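PDB 3ON9: tumour necrosis factor receptor, which probably binds host tumour necrosis factor and various chemokines outside the cell to blunt immune defence, this chain being its chemokine-binding SECRET domain. Local coordinates for residues Glu45-Pro49 with Val73-Thr79; Ser121-Ile127 with Tyr144-Leu150. All blocks are in the same frame, centred on the assembly; numbering follows the deposited sequence. Where two conformers were deposited one is given.

Contact 1 of 2, residues Glu45-Pro49 with Val73-Thr79; sequences EDCTP and VHQDLTT
Asp46 lies beside Thr79, Thr48 beside Gln75 and Pro49 beside Val73, so Glu45-Pro49 and Val73-Thr79 run in opposite senses; yet the touching residues lie in loops, and each of the four direct hydrogen bonds that join them uses a side chain. This illustrates how irregular loops can be held together by side chains that read backbone groups. The CA atoms of Thr48 and Gln75 are 4.9 Å apart, and Asp76 to Thr79 then form a type I beta turn, within which Asp76 OD1 accepts from the N of Thr78 in an Asx turn. Gln75 is the buried centre. Its CG is anti to the backbone N (chi1 175°) and the chain bends at chi2, which swings the amide back alongside Asp46-Thr48. Gln75 OE1 accepts from Thr48 N at 2.8 Å, the N-H arriving tilted from the carbonyl plane, while Gln75 NE2 donates to Asp46 O at 2.9 Å, nearly straight and within both the amide plane and the carbonyl plane. With both ends used, rotation of the amide is fixed. In the beta-sandwich of this SECRET domain, the two segments belong to connections between the sheets, and the disulfide of Cys47 with Cys81 closes the same region covalently. Asp46 O takes a second bond from Thr79 OG1, again 2.9 Å long. Thr48 reciprocates: its hydroxyl lies anti to the carbonyl carbon and beside its own N (chi1 -40°), where Thr48 OG1 accepts from Asp76 N at 2.9 Å. A water bridges Thr48 OG1 and Thr79 OG1. The apolar contact is Thr48 CG2 with Val73 CG1 at 3.9 Å, the two side chains crossing at about a right angle; Pro49 CG lies against the backbone carbonyl of Val73. The carboxylate of Asp46 instead pairs with Lys82 in a salt bridge.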
# COMPACT_ATOMS: atom_id res chain seq x y z
N GLU A 45 -5.48 11.98 -0.58
CA GLU A 45 -6.03 13.31 -0.86
C GLU A 45 -5.58 13.84 -2.22
O GLU A 45 -4.40 13.79 -2.55
CB GLU A 45 -5.67 14.30 0.24
CG GLU A 45 -6.25 15.70 -0.00
CD GLU A 45 -6.08 16.64 1.18
OE1 GLU A 45 -5.47 16.22 2.18
OE2 GLU A 45 -6.57 17.78 1.12
N ASP A 46 -6.54 14.34 -2.99
CA ASP A 46 -6.29 14.94 -4.31
C ASP A 46 -5.87 13.93 -5.38
O ASP A 46 -5.43 14.31 -6.47
CB ASP A 46 -5.30 16.11 -4.22
CG ASP A 46 -5.86 17.30 -3.47
OD1 ASP A 46 -7.07 17.55 -3.60
OD2 ASP A 46 -5.11 17.98 -2.76
N CYS A 47 -6.01 12.64 -5.07
CA CYS A 47 -5.80 11.58 -6.06
C CYS A 47 -7.14 11.28 -6.69
O CYS A 47 -8.10 10.99 -6.00
CB CYS A 47 -5.28 10.30 -5.39
SG CYS A 47 -3.80 10.55 -4.41
N THR A 48 -7.22 11.35 -8.02
CA THR A 48 -8.50 11.20 -8.70
C THR A 48 -8.98 9.74 -8.73
O THR A 48 -10.13 9.46 -8.42
CB THR A 48 -8.49 11.80 -10.13
OG1 THR A 48 -7.75 13.03 -10.14
CG2 THR A 48 -9.92 12.07 -10.60
N PRO A 49 -8.10 8.80 -9.10
CA PRO A 49 -8.56 7.40 -9.16
C PRO A 49 -9.04 6.94 -7.80
O PRO A 49 -8.33 7.14 -6.81
CB PRO A 49 -7.30 6.63 -9.55
CG PRO A 49 -6.47 7.67 -10.32
CD PRO A 49 -6.70 8.94 -9.56
N VAL A 73 -10.38 6.21 -14.70
CA VAL A 73 -10.32 7.67 -14.65
C VAL A 73 -8.89 8.15 -14.46
O VAL A 73 -8.20 7.69 -13.55
CB VAL A 73 -11.17 8.24 -13.49
CG1 VAL A 73 -11.18 9.77 -13.54
CG2 VAL A 73 -12.59 7.67 -13.54
N HIS A 74 -8.43 9.07 -15.31
CA HIS A 74 -7.07 9.60 -15.21
C HIS A 74 -6.95 10.69 -14.16
O HIS A 74 -7.90 11.48 -13.94
CB HIS A 74 -6.58 10.13 -16.56
CG HIS A 74 -6.35 9.07 -17.58
ND1 HIS A 74 -5.11 8.51 -17.81
CD2 HIS A 74 -7.21 8.46 -18.44
CE1 HIS A 74 -5.22 7.59 -18.76
NE2 HIS A 74 -6.48 7.54 -19.16
N GLN A 75 -5.79 10.75 -13.52
CA GLN A 75 -5.48 11.80 -12.56
C GLN A 75 -5.64 13.20 -13.17
O GLN A 75 -5.15 13.48 -14.27
CB GLN A 75 -4.04 11.62 -12.03
CG GLN A 75 -3.56 12.73 -11.10
CD GLN A 75 -4.30 12.77 -9.77
OE1 GLN A 75 -4.71 11.73 -9.23
NE2 GLN A 75 -4.47 13.97 -9.22
N ASP A 76 -6.32 14.07 -12.43
CA ASP A 76 -6.46 15.49 -12.77
C ASP A 76 -5.09 16.14 -12.67
O ASP A 76 -4.50 16.17 -11.60
CB ASP A 76 -7.43 16.11 -11.75
CG ASP A 76 -7.83 17.53 -12.11
OD1 ASP A 76 -7.13 18.16 -12.92
OD2 ASP A 76 -8.85 18.00 -11.56
N LEU A 77 -4.56 16.67 -13.77
CA LEU A 77 -3.22 17.23 -13.70
C LEU A 77 -3.17 18.55 -12.93
O LEU A 77 -2.10 19.08 -12.67
CB LEU A 77 -2.59 17.36 -15.09
CG LEU A 77 -2.23 16.01 -15.72
CD1 LEU A 77 -1.74 16.17 -17.16
CD2 LEU A 77 -1.20 15.27 -14.88
N THR A 78 -4.34 19.08 -12.57
CA THR A 78 -4.40 20.31 -11.78
C THR A 78 -4.47 20.06 -10.27
O THR A 78 -4.47 21.00 -9.49
CB THR A 78 -5.57 21.24 -12.22
OG1 THR A 78 -6.81 20.70 -11.77
CG2 THR A 78 -5.61 21.38 -13.74
N THR A 79 -4.52 18.79 -9.86
CA THR A 79 -4.44 18.45 -8.44
C THR A 79 -3.28 17.50 -8.20
O THR A 79 -2.89 16.73 -9.09
CB THR A 79 -5.77 17.86 -7.88
OG1 THR A 79 -5.95 16.51 -8.33
CG2 THR A 79 -6.95 18.69 -8.32
O HOH W 1 -8.42 14.94 -8.43

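Contact 2 of 2, residues Ser121-Ile127 with Tyr144-Leu150; sequences SNLDVYI and YHTSYIL
An antiparallel beta hairpin, strands 122-130 and 140-145, brings Val125 against Tyr144 as a hydrogen-bonded pair and Asp124 against His145 as a non-hydrogen-bonded one. Val125 and Tyr144 exchange both backbone bonds, and on their face of the sheet Val125 CB lies 3.9 Å from Tyr144 CD2; this is the side that meets strand 110-116 of the other layer of the sandwich. Past His145 the pairing becomes irregular: Thr146 N still bonds to Leu123 O, but Leu123 N is met at 3.0 Å by the hydroxyl Thr146 OG1. The chain then curls back, and Asn122 ND2 donates in its own amide plane to Tyr148 O (2.9 Å), with Leu150 CD2 against Asn122 CB. Buried Asp124 has CG anti to the carbonyl carbon, beside the backbone N (chi1 -58°), which brings its carboxylate to the His145 ring and the returning chain. Asp124 OD1 takes His145 ND1 at 2.7 Å from above the carboxylate plane, the ring standing 75° to that plane; Asp124 OD2 takes Leu150 N at 2.8 Å on its syn side. A water donates to Asp124 OD2 and to Leu150 O, and accepts from Tyr126 OH. Tyr126 OH also sits at the imidazole edge, 3.3 Å from His145 CE1, while Ile149 CG1 lies over one ring face. So many donors around a buried carboxylate probably favour its ionised form, which would stabilise the proton on His145 ND1.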
# COMPACT_ATOMS: atom_id res chain seq x y z
N SER A 121 9.77 -7.85 11.38
CA SER A 121 11.16 -8.07 10.99
C SER A 121 11.38 -7.69 9.52
O SER A 121 12.48 -7.31 9.14
CB SER A 121 11.56 -9.53 11.24
OG SER A 121 10.89 -10.41 10.37
N ASN A 122 10.33 -7.77 8.71
CA ASN A 122 10.41 -7.34 7.31
C ASN A 122 9.14 -6.59 6.95
O ASN A 122 8.04 -7.08 7.21
CB ASN A 122 10.54 -8.52 6.34
CG ASN A 122 11.65 -9.49 6.70
OD1 ASN A 122 11.57 -10.18 7.72
ND2 ASN A 122 12.67 -9.57 5.85
N LEU A 123 9.29 -5.43 6.33
CA LEU A 123 8.16 -4.64 5.86
C LEU A 123 8.53 -4.08 4.51
O LEU A 123 9.52 -3.35 4.39
CB LEU A 123 7.86 -3.50 6.84
CG LEU A 123 6.86 -2.43 6.40
CD1 LEU A 123 5.50 -3.06 6.00
CD2 LEU A 123 6.66 -1.37 7.48
N ASP A 124 7.75 -4.41 3.49
CA ASP A 124 7.95 -3.88 2.14
C ASP A 124 6.70 -3.13 1.75
O ASP A 124 5.58 -3.61 1.97
CB ASP A 124 8.16 -5.02 1.13
CG ASP A 124 9.33 -5.92 1.48
OD1 ASP A 124 10.41 -5.41 1.82
OD2 ASP A 124 9.15 -7.15 1.38
N VAL A 125 6.87 -1.95 1.15
CA VAL A 125 5.76 -1.19 0.62
C VAL A 125 6.05 -0.81 -0.83
O VAL A 125 7.17 -0.40 -1.16
CB VAL A 125 5.52 0.08 1.45
CG1 VAL A 125 4.46 0.95 0.80
CG2 VAL A 125 5.10 -0.32 2.85
N TYR A 126 5.06 -0.99 -1.70
CA TYR A 126 5.14 -0.47 -3.05
C TYR A 126 3.93 0.40 -3.34
O TYR A 126 2.80 -0.01 -3.12
CB TYR A 126 5.19 -1.61 -4.08
CG TYR A 126 6.22 -2.67 -3.78
CD1 TYR A 126 7.53 -2.56 -4.25
CD2 TYR A 126 5.89 -3.78 -3.04
CE1 TYR A 126 8.47 -3.55 -3.97
CE2 TYR A 126 6.82 -4.77 -2.75
CZ TYR A 126 8.10 -4.65 -3.22
OH TYR A 126 9.00 -5.66 -2.92
N ILE A 127 4.19 1.61 -3.81
CA ILE A 127 3.12 2.49 -4.28
C ILE A 127 3.38 2.69 -5.77
O ILE A 127 4.41 3.22 -6.16
CB ILE A 127 3.15 3.83 -3.56
CG1 ILE A 127 2.98 3.59 -2.05
CG2 ILE A 127 2.01 4.74 -4.09
CD1 ILE A 127 3.23 4.80 -1.20
N TYR A 144 9.75 0.66 -0.79
CA TYR A 144 10.32 0.82 0.54
C TYR A 144 10.59 -0.56 1.13
O TYR A 144 9.78 -1.47 0.97
CB TYR A 144 9.35 1.54 1.48
CG TYR A 144 8.79 2.86 0.98
CD1 TYR A 144 9.22 4.06 1.52
CD2 TYR A 144 7.80 2.89 0.00
CE1 TYR A 144 8.70 5.27 1.08
CE2 TYR A 144 7.27 4.09 -0.44
CZ TYR A 144 7.72 5.28 0.12
OH TYR A 144 7.21 6.48 -0.30
N HIS A 145 11.71 -0.70 1.83
CA HIS A 145 12.04 -1.96 2.49
C HIS A 145 12.75 -1.72 3.82
O HIS A 145 13.75 -1.00 3.85
CB HIS A 145 12.97 -2.80 1.60
CG HIS A 145 12.48 -2.98 0.20
ND1 HIS A 145 11.39 -3.75 -0.12
CD2 HIS A 145 12.95 -2.49 -0.98
CE1 HIS A 145 11.19 -3.72 -1.42
NE2 HIS A 145 12.13 -2.97 -1.97
N THR A 146 12.26 -2.32 4.90
CA THR A 146 12.96 -2.21 6.19
C THR A 146 14.08 -3.22 6.36
O THR A 146 14.99 -3.01 7.17
CB THR A 146 12.00 -2.36 7.38
OG1 THR A 146 11.43 -3.68 7.40
CG2 THR A 146 10.88 -1.32 7.30
N SER A 147 14.01 -4.31 5.61
CA SER A 147 14.99 -5.39 5.73
C SER A 147 15.05 -6.14 4.41
O SER A 147 14.85 -5.54 3.34
CB SER A 147 14.61 -6.32 6.88
OG SER A 147 15.64 -7.26 7.16
N TYR A 148 15.32 -7.44 4.47
CA TYR A 148 15.33 -8.26 3.27
C TYR A 148 13.97 -8.21 2.61
O TYR A 148 12.94 -8.17 3.29
CB TYR A 148 15.73 -9.70 3.58
CG TYR A 148 17.10 -9.82 4.19
CD1 TYR A 148 18.24 -9.62 3.42
CD2 TYR A 148 17.26 -10.14 5.53
CE1 TYR A 148 19.51 -9.72 3.96
CE2 TYR A 148 18.52 -10.26 6.08
CZ TYR A 148 19.64 -10.05 5.30
OH TYR A 148 20.89 -10.16 5.86
N ILE A 149 13.98 -8.20 1.28
CA ILE A 149 12.75 -8.10 0.50
C ILE A 149 12.01 -9.43 0.44
O ILE A 149 12.56 -10.44 0.02
CB ILE A 149 13.06 -7.63 -0.93
CG1 ILE A 149 13.82 -6.30 -0.89
CG2 ILE A 149 11.78 -7.51 -1.75
CD1 ILE A 149 14.28 -5.81 -2.24
N LEU A 150 10.75 -9.41 0.88
CA LEU A 150 9.92 -10.61 0.95
C LEU A 150 9.45 -11.07 -0.43
O LEU A 150 9.07 -10.25 -1.27
CB LEU A 150 8.70 -10.33 1.83
CG LEU A 150 9.01 -9.99 3.28
CD1 LEU A 150 7.76 -9.40 3.98
CD2 LEU A 150 9.57 -11.22 4.02
O HOH W 2 14.95 -9.38 8.82
O HOH W 3 11.74 -5.81 4.24
O HOH W 4 7.99 -7.73 -0.94

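Followed from the N terminus, the chain first makes strand 8-16 and then the first three strands of the six-stranded sheet, ending with 38-45, where contact 1 begins. It crosses to the other sheet, runs out and back through strands 51-59 and 62-69, and contact 1 closes that excursion just before strand 82-89, bringing the outgoing connection against the returning one. Contact 2 opens later and closes the hairpin whose strand 122-130 lies beside strand 8-16 and whose strand 140-145 forms the edge. The two are in series, neither nested nor crossed. Their centres lie about 27 Å apart on opposite sides of the chain's centre: contact 1 joins intersheet loops, contact 2 an edge hairpin and its exit.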